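Aminomethyltransferase (Bartonella henselae, PDB 3GIR) belongs to the aminomethyltransferase (T-protein) family of multidomain enzymes, in which the chain finishes in an antiparallel beta-barrel domain. Local coordinates at residues S99-D105 with K289-Y293; L127-I131 with L142-N148. All blocks are in the same frame, centred on the assembly; numbering follows the deposited sequence.

In the fold
Interactions 1 and 2 meet through the side chain of Leu102, although their centres are about 17 Å apart. Interaction 2 lies within a beta hairpin of the five-stranded antiparallel sheet, whereas interaction 1 joins the end of helix 94-101 to the loop between helices 284-289 and 295-304. Both segments of interaction 2 fall in the 183 residues that separate the two segments of interaction 1. Leu102 bridges the gap with both methyls: its CD2 lies 3.7 Å from Leu130 CD1, and its CD1 3.8 Å from Leu142 CD2. The sodium ion is bound by Leu238, Asp240 and Val243, which belong to neither contact.

Interaction 1: S99-D105 with K289-Y293; sequences SYALPVD and KAQFY
Tyr100 and Phe292 bring the two backbones within 4.1 Å between CA atoms, where helix 94-101 ends and the loop between helices 284-289 and 295-304 passes beside it. The exit from the helix includes an inverse gamma turn centred on Pro103, closed by Val104 N to Leu102 O at 2.8 Å. One direct backbone bond joins the segments: Tyr293 N donates to Tyr100 O at 2.7 Å, nearly straight at 168° and in the carbonyl plane. A water extends this link, donating to Ala101 O (2.8 Å) and Tyr293 O (2.9 Å), while Arg159 also binds Ala101 O and makes a cation-pi contact with Tyr293.

The turn presents Pro103 to Phe292 in a CH-pi contact, with CB 3.5 Å from the ring centroid and almost on the normal. Phe292 has its CG between backbone N and carbonyl carbon (chi1 58°), a rotamer that turns one face of the ring to the proline. Tyr100 and Tyr293 run side by side, pointing the same way, and the hydroxyl of Tyr100 meets the edge of the Tyr293 ring, OH to CD1 3.3 Å. At the other end Asp105, weakly bonded also to Asn285, crosses Lys289 at about a right angle in a salt bridge; NZ reaches OD2 at 2.7 Å from above the carboxylate plane.

Interaction 2: L127-I131 with L142-N148; sequences LDDLI and LVANAGN
Ile131 and Val143 form a hydrogen-bonded antiparallel pair in the beta hairpin of strands 126-136 and 139-144, two neighbours in the middle of a five-stranded antiparallel sheet. The axes of the short strands 128-131 and 142-144 come within 5.0 Å of each other, but their N-to-C directions differ by 143°, well short of exactly antiparallel. Val143 N gives Ile131 O a sound bond of 2.9 Å in the carbonyl plane, whereas the return bond from Ile131 N to Val143 O is weak at 3.4 Å. A CA-H...O contact from Leu142 CA, 3.2 Å from Ile131 O, adds to the grip on that carbonyl oxygen.

The two faces of the hairpin differ. On one, Leu130, Leu142 and Ala144 are buried beneath helix 149-159, where Leu142 meets Leu156 and both Leu130 and Ala144 touch Asp152. Leu130 carries the packing across the strands: its CD2 methyl rests 3.7 Å from Ala144 CA, and its CB faces Leu142 CD2 at 4.2 Å. The other face, with Ile131 and Val143, is partly exposed and looser; the outer part of the Ile131 side chain turns from strand 139-144.

Beyond the paired residues the backbones draw apart, and side chains take over. Asp129 is bonded through OD2 to the hydroxyl of Tyr116 on strand 114-120. Asp128 reaches across the widening gap, its CG anti to the backbone N (chi1 -154°), which lays the carboxylate against the chain as it turns toward helix 149-159. There Asp152 brings a second carboxylate oxygen close to Asp128 OD2. Asn148 CB packs 3.4 Å from Asp128 OD2, and that same oxygen uses its syn lone pair to accept the backbone N-H of Asn145, N to OD2 3.0 Å.

Interaction 1: S99-D105 with K289-Y293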
loop_
_atom_site.group_PDB
_atom_site.type_symbol
_atom_site.label_atom_id
_atom_site.label_comp_id
_atom_site.label_asym_id
_atom_site.label_seq_id
_atom_site.Cartn_x
_atom_site.Cartn_y
_atom_site.Cartn_z
ATOM N N SER A 99 -5.773 19.711 -4.698
ATOM C CA SER A 99 -4.543 20.115 -5.417
ATOM C C SER A 99 -3.582 20.928 -4.569
ATOM O O SER A 99 -2.435 21.068 -4.920
ATOM C CB SER A 99 -4.938 20.889 -6.683
ATOM O OG SER A 99 -5.864 20.193 -7.443
ATOM N N TYR A 100 -4.036 21.434 -3.444
ATOM C CA TYR A 100 -3.157 22.022 -2.436
ATOM C C TYR A 100 -2.638 21.002 -1.436
ATOM O O TYR A 100 -1.445 20.937 -1.109
ATOM C CB TYR A 100 -3.909 23.116 -1.726
ATOM C CG TYR A 100 -3.190 23.652 -0.520
ATOM C CD1 TYR A 100 -2.000 24.358 -0.654
ATOM C CD2 TYR A 100 -3.675 23.463 0.747
ATOM C CE1 TYR A 100 -1.329 24.829 0.441
ATOM C CE2 TYR A 100 -3.025 23.968 1.858
ATOM C CZ TYR A 100 -1.832 24.682 1.679
ATOM O OH TYR A 100 -1.125 25.142 2.757
ATOM N N ALA A 101 -3.545 20.137 -0.965
ATOM C CA ALA A 101 -3.161 19.186 0.071
ATOM C C ALA A 101 -2.199 18.151 -0.404
ATOM O O ALA A 101 -1.328 17.703 0.351
ATOM C CB ALA A 101 -4.420 18.483 0.741
ATOM N N LEU A 102 -2.393 17.717 -1.653
ATOM C CA LEU A 102 -1.613 16.608 -2.237
ATOM C C LEU A 102 -0.997 17.052 -3.549
ATOM O O LEU A 102 -1.610 17.886 -4.247
ATOM C CB LEU A 102 -2.521 15.423 -2.563
ATOM C CG LEU A 102 -3.311 14.851 -1.403
ATOM C CD1 LEU A 102 -4.340 13.788 -1.885
ATOM C CD2 LEU A 102 -2.375 14.225 -0.319
ATOM N N PRO A 103 0.077 16.359 -3.973
ATOM C CA PRO A 103 0.693 16.709 -5.278
ATOM C C PRO A 103 -0.025 16.063 -6.467
ATOM O O PRO A 103 0.542 15.232 -7.178
ATOM C CB PRO A 103 2.131 16.188 -5.137
ATOM C CG PRO A 103 1.975 15.006 -4.209
ATOM C CD PRO A 103 0.843 15.347 -3.257
ATOM N N VAL A 104 -1.256 16.517 -6.709
ATOM C CA VAL A 104 -2.129 16.011 -7.748
ATOM C C VAL A 104 -2.745 17.196 -8.470
ATOM O O VAL A 104 -2.775 18.311 -7.954
ATOM C CB VAL A 104 -3.269 15.119 -7.152
ATOM C CG1 VAL A 104 -2.698 13.944 -6.321
ATOM C CG2 VAL A 104 -4.274 15.947 -6.286
ATOM N N ASP A 105 -3.154 16.982 -9.702
ATOM C CA ASP A 105 -4.063 17.927 -10.372
ATOM C C ASP A 105 -5.454 17.294 -10.333
ATOM O O ASP A 105 -5.846 16.542 -11.200
ATOM C CB ASP A 105 -3.621 18.250 -11.820
ATOM C CG ASP A 105 -4.444 19.394 -12.432
ATOM O OD1 ASP A 105 -5.515 19.732 -11.843
ATOM O OD2 ASP A 105 -4.039 19.935 -13.507
ATOM N N LYS A 289 3.379 23.560 -11.943
ATOM C CA LYS A 289 2.469 24.448 -11.226
ATOM C C LYS A 289 2.908 24.670 -9.774
ATOM O O LYS A 289 2.767 25.756 -9.225
ATOM C CB LYS A 289 1.062 23.885 -11.271
ATOM C CG LYS A 289 0.245 24.445 -12.417
ATOM C CD LYS A 289 -1.191 23.937 -12.405
ATOM C CE LYS A 289 -1.279 22.494 -12.889
ATOM N NZ LYS A 289 -2.600 22.268 -13.570
ATOM N N ALA A 290 3.422 23.611 -9.132
ATOM C CA ALA A 290 3.985 23.743 -7.793
ATOM C C ALA A 290 3.014 24.337 -6.791
ATOM O O ALA A 290 3.418 25.106 -5.934
ATOM C CB ALA A 290 5.297 24.573 -7.823
ATOM N N GLN A 291 1.760 23.907 -6.821
ATOM C CA GLN A 291 0.757 24.499 -5.917
ATOM C C GLN A 291 0.479 23.648 -4.657
ATOM O O GLN A 291 -0.257 24.076 -3.788
ATOM C CB GLN A 291 -0.513 24.870 -6.654
ATOM C CG GLN A 291 -1.308 23.719 -7.190
ATOM C CD GLN A 291 -2.591 24.123 -7.936
ATOM O OE1 GLN A 291 -2.658 24.073 -9.184
ATOM N NE2 GLN A 291 -3.626 24.490 -7.174
ATOM N N PHE A 292 1.062 22.460 -4.595
ATOM C CA PHE A 292 0.826 21.584 -3.450
ATOM C C PHE A 292 1.712 21.894 -2.264
ATOM O O PHE A 292 2.866 22.384 -2.406
ATOM C CB PHE A 292 1.000 20.118 -3.837
ATOM C CG PHE A 292 2.355 19.756 -4.412
ATOM C CD1 PHE A 292 3.349 19.271 -3.630
ATOM C CD2 PHE A 292 2.585 19.802 -5.775
ATOM C CE1 PHE A 292 4.585 18.912 -4.169
ATOM C CE2 PHE A 292 3.830 19.392 -6.279
ATOM C CZ PHE A 292 4.783 18.959 -5.455
ATOM N N TYR A 293 1.216 21.542 -1.082
ATOM C CA TYR A 293 1.934 21.616 0.178
ATOM C C TYR A 293 3.199 20.721 0.104
ATOM O O TYR A 293 3.101 19.543 -0.182
ATOM C CB TYR A 293 1.016 21.148 1.326
ATOM C CG TYR A 293 1.505 21.519 2.699
ATOM C CD1 TYR A 293 0.963 22.614 3.377
ATOM C CD2 TYR A 293 2.546 20.858 3.299
ATOM C CE1 TYR A 293 1.457 23.011 4.630
ATOM C CE2 TYR A 293 3.013 21.212 4.565
ATOM C CZ TYR A 293 2.480 22.310 5.221
ATOM O OH TYR A 293 2.971 22.654 6.462
HETATM O O HOH W 1 1.405 17.289 0.245
#

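Interaction 2: L127-I131 with L142-N148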
loop_
_atom_site.group_PDB
_atom_site.type_symbol
_atom_site.label_atom_id
_atom_site.label_comp_id
_atom_site.label_asym_id
_atom_site.label_seq_id
_atom_site.Cartn_x
_atom_site.Cartn_y
_atom_site.Cartn_z
ATOM N N LEU A 127 4.307 11.851 4.877
ATOM C CA LEU A 127 3.491 11.591 6.075
ATOM C C LEU A 127 2.676 10.281 5.929
ATOM O O LEU A 127 2.467 9.578 6.908
ATOM C CB LEU A 127 2.491 12.747 6.293
ATOM C CG LEU A 127 3.225 14.079 6.603
ATOM C CD1 LEU A 127 2.291 15.337 6.525
ATOM C CD2 LEU A 127 3.812 13.948 8.061
ATOM N N ASP A 128 2.199 10.013 4.724
ATOM C CA ASP A 128 1.435 8.801 4.388
ATOM C C ASP A 128 1.346 8.697 2.900
ATOM O O ASP A 128 1.315 9.704 2.193
ATOM C CB ASP A 128 0.024 8.782 4.993
ATOM C CG ASP A 128 -0.526 7.339 5.198
ATOM O OD1 ASP A 128 0.292 6.404 5.009
ATOM O OD2 ASP A 128 -1.774 7.203 5.381
ATOM N N ASP A 129 1.291 7.473 2.408
ATOM C CA ASP A 129 0.918 7.282 1.000
ATOM C C ASP A 129 -0.557 6.928 0.939
ATOM O O ASP A 129 -1.118 6.424 1.937
ATOM C CB ASP A 129 1.832 6.334 0.225
ATOM C CG ASP A 129 1.940 4.977 0.733
ATOM O OD1 ASP A 129 1.550 4.618 1.883
ATOM O OD2 ASP A 129 2.530 4.177 -0.103
ATOM N N LEU A 130 -1.193 7.313 -0.175
ATOM C CA LEU A 130 -2.671 7.328 -0.203
ATOM C C LEU A 130 -3.098 6.947 -1.597
ATOM O O LEU A 130 -2.351 7.158 -2.513
ATOM C CB LEU A 130 -3.143 8.795 0.099
ATOM C CG LEU A 130 -2.820 9.526 1.386
ATOM C CD1 LEU A 130 -3.088 11.055 1.418
ATOM C CD2 LEU A 130 -3.590 8.889 2.557
ATOM N N ILE A 131 -4.344 6.496 -1.782
ATOM C CA ILE A 131 -4.963 6.406 -3.070
ATOM C C ILE A 131 -6.154 7.350 -3.060
ATOM O O ILE A 131 -7.027 7.314 -2.147
ATOM C CB ILE A 131 -5.476 4.999 -3.447
ATOM C CG1 ILE A 131 -4.398 3.947 -3.202
ATOM C CG2 ILE A 131 -6.080 5.006 -4.835
ATOM C CD1 ILE A 131 -3.219 4.136 -4.108
ATOM N N LEU A 142 -10.363 9.162 -0.383
ATOM C CA LEU A 142 -8.970 8.826 -0.052
ATOM C C LEU A 142 -8.977 7.555 0.779
ATOM O O LEU A 142 -9.823 7.363 1.688
ATOM C CB LEU A 142 -8.311 9.952 0.776
ATOM C CG LEU A 142 -7.920 11.214 0.026
ATOM C CD1 LEU A 142 -7.700 12.480 0.953
ATOM C CD2 LEU A 142 -6.679 10.937 -0.829
ATOM N N VAL A 143 -8.007 6.685 0.532
ATOM C CA VAL A 143 -7.763 5.556 1.452
ATOM C C VAL A 143 -6.409 5.732 2.111
ATOM O O VAL A 143 -5.406 5.824 1.394
ATOM C CB VAL A 143 -7.845 4.220 0.658
ATOM C CG1 VAL A 143 -7.617 3.025 1.613
ATOM C CG2 VAL A 143 -9.241 4.000 -0.005
ATOM N N ALA A 144 -6.422 5.755 3.448
ATOM C CA ALA A 144 -5.272 6.055 4.320
ATOM C C ALA A 144 -4.812 4.799 4.995
ATOM O O ALA A 144 -5.627 3.925 5.322
ATOM C CB ALA A 144 -5.673 7.070 5.392
ATOM N N ASN A 145 -3.523 4.719 5.288
ATOM C CA ASN A 145 -3.041 3.578 6.056
ATOM C C ASN A 145 -3.473 3.555 7.481
ATOM O O ASN A 145 -3.608 4.604 8.116
ATOM C CB ASN A 145 -1.493 3.623 6.008
ATOM C CG ASN A 145 -0.950 3.159 4.738
ATOM O OD1 ASN A 145 -0.387 3.981 3.917
ATOM N ND2 ASN A 145 -1.117 1.861 4.475
ATOM N N ALA A 146 -3.574 2.353 8.067
ATOM C CA ALA A 146 -4.037 2.184 9.414
ATOM C C ALA A 146 -3.293 3.018 10.455
ATOM O O ALA A 146 -3.916 3.694 11.276
ATOM C CB ALA A 146 -4.009 0.687 9.762
ATOM N N GLY A 147 -1.996 2.980 10.416
ATOM C CA GLY A 147 -1.222 3.665 11.468
ATOM C C GLY A 147 -1.285 5.169 11.445
ATOM O O GLY A 147 -0.956 5.854 12.414
ATOM N N ASN A 148 -1.669 5.686 10.294
ATOM C CA ASN A 148 -1.658 7.094 10.005
ATOM C C ASN A 148 -2.997 7.721 9.840
ATOM O O ASN A 148 -3.095 8.904 9.529
ATOM C CB ASN A 148 -0.868 7.344 8.696
ATOM C CG ASN A 148 0.564 6.858 8.753
ATOM O OD1 ASN A 148 1.073 6.244 7.796
ATOM N ND2 ASN A 148 1.205 7.087 9.863
#